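Long-range contact in FMN-dependent NADH:quinone oxidoreductase 1 (Bacillus anthracis, PDB 3U7I), which probably uses FMN and NADH to reduce electrophilic quinones and to cleave the azo bond of aromatic azo compounds, working as a homodimer: residues C[46-58]-C[109-121]. Residues are numbered along the deposited sequence; the frame is centred on the assembly and turned at random.
Sequences QINLYDDVVPMID and IPSKLKDYMDNIM
Lys112 reaches across to the loop that follows strand 43-48 and gives its ammonium to the carbonyl of Val54, NZ to O 2.8 Å, in the carbonyl plane. Bends at chi2 and chi3 (-53° and -63°) fold the chain back, so that NZ also forms a salt bridge with Asp115 OD2 one helical turn on, meeting the carboxylate on its anti side. A water accepts from Val54 N and, weakly, from the same NZ. Nearer the lysine's backbone, CG lies over one face of the Tyr50 ring, a CH-pi contact 3.6 Å from the centroid, while Tyr50 OH takes a nearly straight but weak bond from Lys112 N at the first turn of helix 111-120. The next loop carbonyl, Pro55 O, accepts from Asn119 ND2 at 3.0 Å, on a lone pair. That amide nitrogen spends its other hydrogen on Asp115 O, at 2.7 Å, which fixes the flip of the side chain; Asn119 OD1 lies against Pro55 CD, buried and without a polar partner.

In this flavodoxin-like fold the loop leaves the edge strand of the parallel sheet and runs over the helix that follows strand 97-103. Beside these polar contacts, Leu49 sets CD2 against Tyr116 CD1 and CD1 against Leu113 CD1, and Val54 CG1 rests on the helix backbone near Tyr116 N.

Farther along, a water accepts from Ile57 N and donates to Asp115 OD1 and Asp118 OD2, tying three groups together, while Ile57 CD1 packs 3.5 Å from Asp118 CG. Both carboxylates also serve the dimer: Asp115 OD1 bonds Ser111 of the second subunit, and Asp118 OD1, already bridged to Lys114, takes a bond from Asn106 of that subunit.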
ATOM      1  N   GLN C  46     -14.554   0.143  16.644  1.00 15.64           N
ATOM      2  CA  GLN C  46     -14.159  -0.436  15.361  1.00 14.11           C
ATOM      3  C   GLN C  46     -14.339   0.562  14.224  1.00 16.28           C
ATOM      4  O   GLN C  46     -15.385   1.206  14.101  1.00 18.58           O
ATOM      5  CB  GLN C  46     -14.964  -1.705  15.060  1.00 15.09           C
ATOM      6  CG  GLN C  46     -14.701  -2.292  13.669  1.00 17.34           C
ATOM      7  CD  GLN C  46     -15.168  -3.727  13.550  1.00 20.33           C
ATOM      8  OE1 GLN C  46     -15.300  -4.430  14.555  1.00 22.42           O
ATOM      9  NE2 GLN C  46     -15.429  -4.170  12.325  1.00 19.89           N
ATOM     10  N   ILE C  47     -13.315   0.681  13.390  1.00 15.73           N
ATOM     11  CA  ILE C  47     -13.413   1.487  12.181  1.00 13.90           C
ATOM     12  C   ILE C  47     -13.359   0.552  10.982  1.00 12.44           C
ATOM     13  O   ILE C  47     -12.490  -0.315  10.893  1.00 16.58           O
ATOM     14  CB  ILE C  47     -12.306   2.584  12.112  1.00 19.50           C
ATOM     15  CG1 ILE C  47     -12.444   3.435  10.842  1.00 19.07           C
ATOM     16  CG2 ILE C  47     -10.911   1.975  12.204  1.00 18.20           C
ATOM     17  CD1 ILE C  47     -11.447   4.587  10.779  1.00 19.97           C
ATOM     18  N   ASN C  48     -14.319   0.705  10.081  1.00 12.44           N
ATOM     19  CA  ASN C  48     -14.391  -0.126   8.889  1.00 14.17           C
ATOM     20  C   ASN C  48     -13.845   0.661   7.713  1.00 14.93           C
ATOM     21  O   ASN C  48     -14.494   1.589   7.233  1.00 17.66           O
ATOM     22  CB  ASN C  48     -15.835  -0.558   8.629  1.00 16.87           C
ATOM     23  CG  ASN C  48     -16.340  -1.567   9.649  1.00 17.62           C
ATOM     24  OD1 ASN C  48     -15.600  -2.443  10.103  1.00 17.63           O
ATOM     25  ND2 ASN C  48     -17.610  -1.448  10.012  1.00 16.89           N
ATOM     26  N   LEU C  49     -12.646   0.295   7.262  1.00 16.38           N
ATOM     27  CA  LEU C  49     -11.927   1.082   6.261  1.00 15.88           C
ATOM     28  C   LEU C  49     -12.611   1.104   4.900  1.00 17.88           C
ATOM     29  O   LEU C  49     -12.361   2.005   4.106  1.00 20.54           O
ATOM     30  CB  LEU C  49     -10.478   0.604   6.109  1.00 12.54           C
ATOM     31  CG  LEU C  49      -9.644   0.582   7.395  1.00 13.02           C
ATOM     32  CD1 LEU C  49      -8.171   0.277   7.094  1.00 13.77           C
ATOM     33  CD2 LEU C  49      -9.779   1.893   8.145  1.00 14.09           C
ATOM     34  N   TYR C  50     -13.477   0.130   4.629  1.00 18.17           N
ATOM     35  CA  TYR C  50     -14.178   0.083   3.344  1.00 18.61           C
ATOM     36  C   TYR C  50     -15.660   0.447   3.468  1.00 22.62           C
ATOM     37  O   TYR C  50     -16.450   0.213   2.551  1.00 23.41           O
ATOM     38  CB  TYR C  50     -13.980  -1.283   2.667  1.00 18.77           C
ATOM     39  CG  TYR C  50     -12.603  -1.413   2.063  1.00 16.66           C
ATOM     40  CD1 TYR C  50     -11.495  -1.752   2.845  1.00 14.13           C
ATOM     41  CD2 TYR C  50     -12.402  -1.149   0.717  1.00 16.57           C
ATOM     42  CE1 TYR C  50     -10.228  -1.842   2.281  1.00 15.31           C
ATOM     43  CE2 TYR C  50     -11.157  -1.228   0.151  1.00 16.84           C
ATOM     44  CZ  TYR C  50     -10.072  -1.575   0.926  1.00 15.63           C
ATOM     45  OH  TYR C  50      -8.842  -1.638   0.308  1.00 16.79           O
ATOM     46  N   ASP C  51     -16.021   1.038   4.608  1.00 23.16           N
ATOM     47  CA  ASP C  51     -17.386   1.511   4.824  1.00 26.28           C
ATOM     48  C   ASP C  51     -17.407   2.902   5.458  1.00 25.07           C
ATOM     49  O   ASP C  51     -18.146   3.785   5.012  1.00 26.97           O
ATOM     50  CB  ASP C  51     -18.173   0.521   5.691  1.00 30.54           C
ATOM     51  CG  ASP C  51     -19.667   0.794   5.684  1.00 31.84           C
ATOM     52  OD1 ASP C  51     -20.272   0.818   4.584  1.00 29.28           O
ATOM     53  OD2 ASP C  51     -20.228   0.991   6.782  1.00 33.59           O
ATOM     54  N   ASP C  52     -16.604   3.097   6.501  1.00 22.63           N
ATOM     55  CA  ASP C  52     -16.490   4.411   7.128  1.00 23.61           C
ATOM     56  C   ASP C  52     -15.721   5.346   6.199  1.00 26.46           C
ATOM     57  O   ASP C  52     -15.074   4.891   5.249  1.00 29.16           O
ATOM     58  CB  ASP C  52     -15.787   4.329   8.490  1.00 21.56           C
ATOM     59  CG  ASP C  52     -16.531   3.457   9.484  1.00 25.26           C
ATOM     60  OD1 ASP C  52     -17.776   3.372   9.403  1.00 27.42           O
ATOM     61  OD2 ASP C  52     -15.868   2.848  10.345  1.00 26.95           O
ATOM     62  N   VAL C  53     -15.798   6.648   6.463  1.00 24.51           N
ATOM     63  CA  VAL C  53     -15.049   7.625   5.681  1.00 23.53           C
ATOM     64  C   VAL C  53     -13.610   7.677   6.186  1.00 21.37           C
ATOM     65  O   VAL C  53     -13.357   8.047   7.335  1.00 18.18           O
ATOM     66  CB  VAL C  53     -15.687   9.027   5.742  1.00 24.14           C
ATOM     67  CG1 VAL C  53     -14.925  10.003   4.857  1.00 22.52           C
ATOM     68  CG2 VAL C  53     -17.139   8.957   5.311  1.00 26.34           C
ATOM     69  N   VAL C  54     -12.679   7.268   5.329  1.00 19.66           N
ATOM     70  CA  VAL C  54     -11.250   7.351   5.636  1.00 19.36           C
ATOM     71  C   VAL C  54     -10.616   8.185   4.541  1.00 19.81           C
ATOM     72  O   VAL C  54     -10.341   7.668   3.446  1.00 18.31           O
ATOM     73  CB  VAL C  54     -10.587   5.956   5.700  1.00 18.41           C
ATOM     74  CG1 VAL C  54      -9.095   6.083   5.975  1.00 16.84           C
ATOM     75  CG2 VAL C  54     -11.271   5.072   6.760  1.00 20.07           C
ATOM     76  N   PRO C  55     -10.427   9.492   4.811  1.00 20.72           N
ATOM     77  CA  PRO C  55      -9.916  10.421   3.795  1.00 23.23           C
ATOM     78  C   PRO C  55      -8.593   9.981   3.163  1.00 21.68           C
ATOM     79  O   PRO C  55      -7.637   9.586   3.833  1.00 22.91           O
ATOM     80  CB  PRO C  55      -9.747  11.734   4.575  1.00 22.82           C
ATOM     81  CG  PRO C  55     -10.798  11.648   5.646  1.00 19.28           C
ATOM     82  CD  PRO C  55     -10.807  10.195   6.055  1.00 16.14           C
HETATM   83  N   MSE C  56      -8.563  10.055   1.844  1.00 20.49           N
HETATM   84  CA  MSE C  56      -7.370   9.801   1.069  1.00 19.38           C
HETATM   85  C   MSE C  56      -6.584  11.107   0.926  1.00 25.36           C
HETATM   86  O   MSE C  56      -7.187  12.171   0.770  1.00 28.89           O
HETATM   87  CB  MSE C  56      -7.814   9.322  -0.313  1.00 16.36           C
HETATM   88  CG  MSE C  56      -6.713   9.076  -1.270  1.00 16.37           C
HETATM   89 SE   MSE C  56      -7.511   8.706  -2.981  0.67 29.04          SE
HETATM   90  CE  MSE C  56      -8.056  10.523  -3.478  1.00 28.30           C
ATOM     91  N   ILE C  57      -5.249  11.046   0.967  1.00 22.50           N
ATOM     92  CA  ILE C  57      -4.441  12.224   0.613  1.00 21.42           C
ATOM     93  C   ILE C  57      -4.645  12.594  -0.867  1.00 21.04           C
ATOM     94  O   ILE C  57      -4.199  11.873  -1.773  1.00 23.69           O
ATOM     95  CB  ILE C  57      -2.915  12.023   0.882  1.00 19.38           C
ATOM     96  CG1 ILE C  57      -2.621  11.832   2.376  1.00 18.70           C
ATOM     97  CG2 ILE C  57      -2.107  13.216   0.354  1.00 19.63           C
ATOM     98  CD1 ILE C  57      -1.161  11.448   2.668  1.00 16.67           C
ATOM     99  N   ASP C  58      -5.333  13.705  -1.113  1.00 21.67           N
ATOM    100  CA  ASP C  58      -5.465  14.236  -2.473  1.00 23.07           C
ATOM    101  C   ASP C  58      -5.065  15.717  -2.527  1.00 23.10           C
ATOM    102  O   ASP C  58      -4.561  16.265  -1.542  1.00 20.18           O
ATOM    103  CB  ASP C  58      -6.886  14.021  -3.032  1.00 25.48           C
ATOM    104  CG  ASP C  58      -7.976  14.605  -2.131  1.00 28.55           C
ATOM    105  OD1 ASP C  58      -7.684  15.522  -1.330  1.00 27.70           O
ATOM    106  OD2 ASP C  58      -9.132  14.144  -2.222  1.00 30.36           O
ATOM    107  N   ILE C 109      -0.446  -4.110   1.934  1.00 17.94           N
ATOM    108  CA  ILE C 109      -1.655  -3.736   2.650  1.00 16.24           C
ATOM    109  C   ILE C 109      -2.719  -3.237   1.663  1.00 17.33           C
ATOM    110  O   ILE C 109      -2.382  -2.671   0.614  1.00 16.85           O
ATOM    111  CB  ILE C 109      -1.368  -2.658   3.718  1.00 16.08           C
ATOM    112  CG1 ILE C 109      -0.870  -1.355   3.062  1.00 15.36           C
ATOM    113  CG2 ILE C 109      -0.357  -3.190   4.738  1.00 16.86           C
ATOM    114  CD1 ILE C 109      -0.708  -0.193   4.029  1.00 15.72           C
ATOM    115  N   PRO C 110      -4.009  -3.470   1.981  1.00 18.03           N
ATOM    116  CA  PRO C 110      -5.095  -2.912   1.171  1.00 15.65           C
ATOM    117  C   PRO C 110      -4.939  -1.402   0.988  1.00 16.23           C
ATOM    118  O   PRO C 110      -4.492  -0.707   1.899  1.00 15.82           O
ATOM    119  CB  PRO C 110      -6.341  -3.222   2.009  1.00 15.21           C
ATOM    120  CG  PRO C 110      -5.994  -4.460   2.743  1.00 15.45           C
ATOM    121  CD  PRO C 110      -4.524  -4.312   3.082  1.00 18.59           C
ATOM    122  N   SER C 111      -5.322  -0.895  -0.180  1.00 19.12           N
ATOM    123  CA  SER C 111      -5.229   0.542  -0.448  1.00 17.40           C
ATOM    124  C   SER C 111      -5.830   1.396   0.668  1.00 14.93           C
ATOM    125  O   SER C 111      -5.253   2.416   1.047  1.00 13.83           O
ATOM    126  CB  SER C 111      -5.878   0.890  -1.783  1.00 15.78           C
ATOM    127  OG  SER C 111      -7.222   0.458  -1.816  1.00 18.11           O
ATOM    128  N   LYS C 112      -6.986   0.993   1.194  1.00 15.08           N
ATOM    129  CA  LYS C 112      -7.617   1.788   2.252  1.00 14.33           C
ATOM    130  C   LYS C 112      -6.842   1.728   3.575  1.00 13.44           C
ATOM    131  O   LYS C 112      -6.938   2.641   4.385  1.00 13.12           O
ATOM    132  CB  LYS C 112      -9.106   1.441   2.442  1.00 13.61           C
ATOM    133  CG  LYS C 112     -10.009   1.822   1.266  1.00 13.59           C
ATOM    134  CD  LYS C 112      -9.871   3.289   0.836  1.00 15.72           C
ATOM    135  CE  LYS C 112     -10.289   4.278   1.935  1.00 18.40           C
ATOM    136  NZ  LYS C 112     -10.292   5.711   1.442  1.00 17.68           N
ATOM    137  N   LEU C 113      -6.043   0.680   3.784  1.00 13.97           N
ATOM    138  CA  LEU C 113      -5.174   0.632   4.969  1.00 14.75           C
ATOM    139  C   LEU C 113      -4.005   1.621   4.826  1.00 15.47           C
ATOM    140  O   LEU C 113      -3.549   2.208   5.811  1.00 13.08           O
ATOM    141  CB  LEU C 113      -4.671  -0.791   5.252  1.00 11.41           C
ATOM    142  CG  LEU C 113      -3.887  -1.000   6.550  1.00 11.53           C
ATOM    143  CD1 LEU C 113      -4.628  -0.404   7.744  1.00  9.42           C
ATOM    144  CD2 LEU C 113      -3.599  -2.483   6.785  1.00 12.36           C
ATOM    145  N   LYS C 114      -3.530   1.810   3.597  1.00 15.49           N
ATOM    146  CA  LYS C 114      -2.571   2.883   3.328  1.00 14.29           C
ATOM    147  C   LYS C 114      -3.187   4.249   3.644  1.00 15.47           C
ATOM    148  O   LYS C 114      -2.552   5.068   4.307  1.00 15.85           O
ATOM    149  CB  LYS C 114      -2.062   2.844   1.882  1.00 12.34           C
ATOM    150  CG  LYS C 114      -1.001   3.910   1.577  1.00 11.98           C
ATOM    151  CD  LYS C 114       0.062   3.973   2.683  1.00 13.73           C
ATOM    152  CE  LYS C 114       1.316   4.778   2.276  1.00 13.03           C
ATOM    153  NZ  LYS C 114       1.041   6.165   1.811  1.00 12.57           N
ATOM    154  N   ASP C 115      -4.418   4.495   3.182  1.00 16.27           N
ATOM    155  CA  ASP C 115      -5.115   5.740   3.509  1.00 13.65           C
ATOM    156  C   ASP C 115      -5.223   5.911   5.022  1.00 14.69           C
ATOM    157  O   ASP C 115      -5.073   7.022   5.544  1.00 17.19           O
ATOM    158  CB  ASP C 115      -6.525   5.769   2.925  1.00 12.79           C
ATOM    159  CG  ASP C 115      -6.531   5.942   1.432  1.00 15.94           C
ATOM    160  OD1 ASP C 115      -5.520   6.422   0.883  1.00 16.71           O
ATOM    161  OD2 ASP C 115      -7.562   5.616   0.813  1.00 17.23           O
ATOM    162  N   TYR C 116      -5.503   4.814   5.722  1.00 12.89           N
ATOM    163  CA  TYR C 116      -5.607   4.876   7.178  1.00 14.50           C
ATOM    164  C   TYR C 116      -4.252   5.241   7.791  1.00 15.21           C
ATOM    165  O   TYR C 116      -4.183   6.065   8.707  1.00 15.42           O
ATOM    166  CB  TYR C 116      -6.141   3.559   7.760  1.00 12.48           C
ATOM    167  CG  TYR C 116      -6.374   3.611   9.257  1.00 13.68           C
ATOM    168  CD1 TYR C 116      -7.521   4.201   9.785  1.00 13.43           C
ATOM    169  CD2 TYR C 116      -5.443   3.078  10.140  1.00 12.27           C
ATOM    170  CE1 TYR C 116      -7.734   4.248  11.172  1.00 15.12           C
ATOM    171  CE2 TYR C 116      -5.642   3.128  11.526  1.00 12.20           C
ATOM    172  CZ  TYR C 116      -6.781   3.704  12.031  1.00 14.43           C
ATOM    173  OH  TYR C 116      -6.963   3.740  13.403  1.00 15.69           O
HETATM  174  N   MSE C 117      -3.177   4.640   7.287  1.00 16.04           N
HETATM  175  CA  MSE C 117      -1.845   4.988   7.774  1.00 16.68           C
HETATM  176  C   MSE C 117      -1.608   6.477   7.557  1.00 15.11           C
HETATM  177  O   MSE C 117      -0.989   7.135   8.387  1.00 15.37           O
HETATM  178  CB  MSE C 117      -0.742   4.170   7.081  1.00 18.52           C
HETATM  179  CG  MSE C 117      -0.835   2.647   7.273  1.00 17.27           C
HETATM  180 SE   MSE C 117      -0.827   2.107   9.136  0.63 23.17          SE
HETATM  181  CE  MSE C 117       0.880   2.925   9.656  1.00 14.56           C
ATOM    182  N   ASP C 118      -2.117   7.005   6.446  1.00 14.31           N
ATOM    183  CA  ASP C 118      -1.929   8.422   6.114  1.00 15.86           C
ATOM    184  C   ASP C 118      -2.692   9.364   7.071  1.00 16.75           C
ATOM    185  O   ASP C 118      -2.366  10.556   7.183  1.00 17.87           O
ATOM    186  CB  ASP C 118      -2.300   8.710   4.646  1.00 14.85           C
ATOM    187  CG  ASP C 118      -1.344   8.064   3.654  1.00 16.67           C
ATOM    188  OD1 ASP C 118      -0.195   7.718   4.041  1.00 15.63           O
ATOM    189  OD2 ASP C 118      -1.746   7.895   2.474  1.00 16.52           O
ATOM    190  N   ASN C 119      -3.702   8.823   7.750  1.00 15.48           N
ATOM    191  CA  ASN C 119      -4.485   9.562   8.751  1.00 16.47           C
ATOM    192  C   ASN C 119      -3.846   9.560  10.145  1.00 17.57           C
ATOM    193  O   ASN C 119      -3.999  10.515  10.909  1.00 16.88           O
ATOM    194  CB  ASN C 119      -5.896   8.978   8.858  1.00 14.48           C
ATOM    195  CG  ASN C 119      -6.828   9.482   7.770  1.00 17.67           C
ATOM    196  OD1 ASN C 119      -7.631  10.384   8.005  1.00 17.64           O
ATOM    197  ND2 ASN C 119      -6.736   8.892   6.576  1.00 16.26           N
ATOM    198  N   ILE C 120      -3.128   8.482  10.471  1.00 17.09           N
ATOM    199  CA  ILE C 120      -2.609   8.295  11.827  1.00 14.85           C
ATOM    200  C   ILE C 120      -1.103   8.560  11.990  1.00 16.66           C
ATOM    201  O   ILE C 120      -0.626   8.733  13.114  1.00 17.52           O
ATOM    202  CB  ILE C 120      -2.943   6.889  12.367  1.00 14.67           C
ATOM    203  CG1 ILE C 120      -2.176   5.827  11.578  1.00 17.13           C
ATOM    204  CG2 ILE C 120      -4.463   6.645  12.328  1.00 14.74           C
ATOM    205  CD1 ILE C 120      -2.121   4.496  12.258  1.00 22.34           C
HETATM  206  N   MSE C 121      -0.350   8.586  10.892  1.00 14.50           N
HETATM  207  CA  MSE C 121       1.067   8.967  10.992  1.00 18.02           C
HETATM  208  C   MSE C 121       1.222  10.466  10.776  1.00 19.89           C
HETATM  209  O   MSE C 121       1.373  10.929   9.635  1.00 21.92           O
HETATM  210  CB  MSE C 121       1.944   8.180  10.017  1.00 18.28           C
HETATM  211  CG  MSE C 121       2.093   6.718  10.395  1.00 17.51           C
HETATM  212 SE   MSE C 121       3.191   5.785   9.136  0.60 24.66          SE
HETATM  213  CE  MSE C 121       4.866   6.744   9.445  1.00 18.11           C
TER
HETATM  214  O   HOH W   1      -9.118  -2.313  -2.017  1.00 16.05           O
HETATM  215  O   HOH W   2     -13.434   6.497   2.477  1.00 24.46           O
HETATM  216  O   HOH W   3      -3.976   8.504   1.020  1.00 17.95           O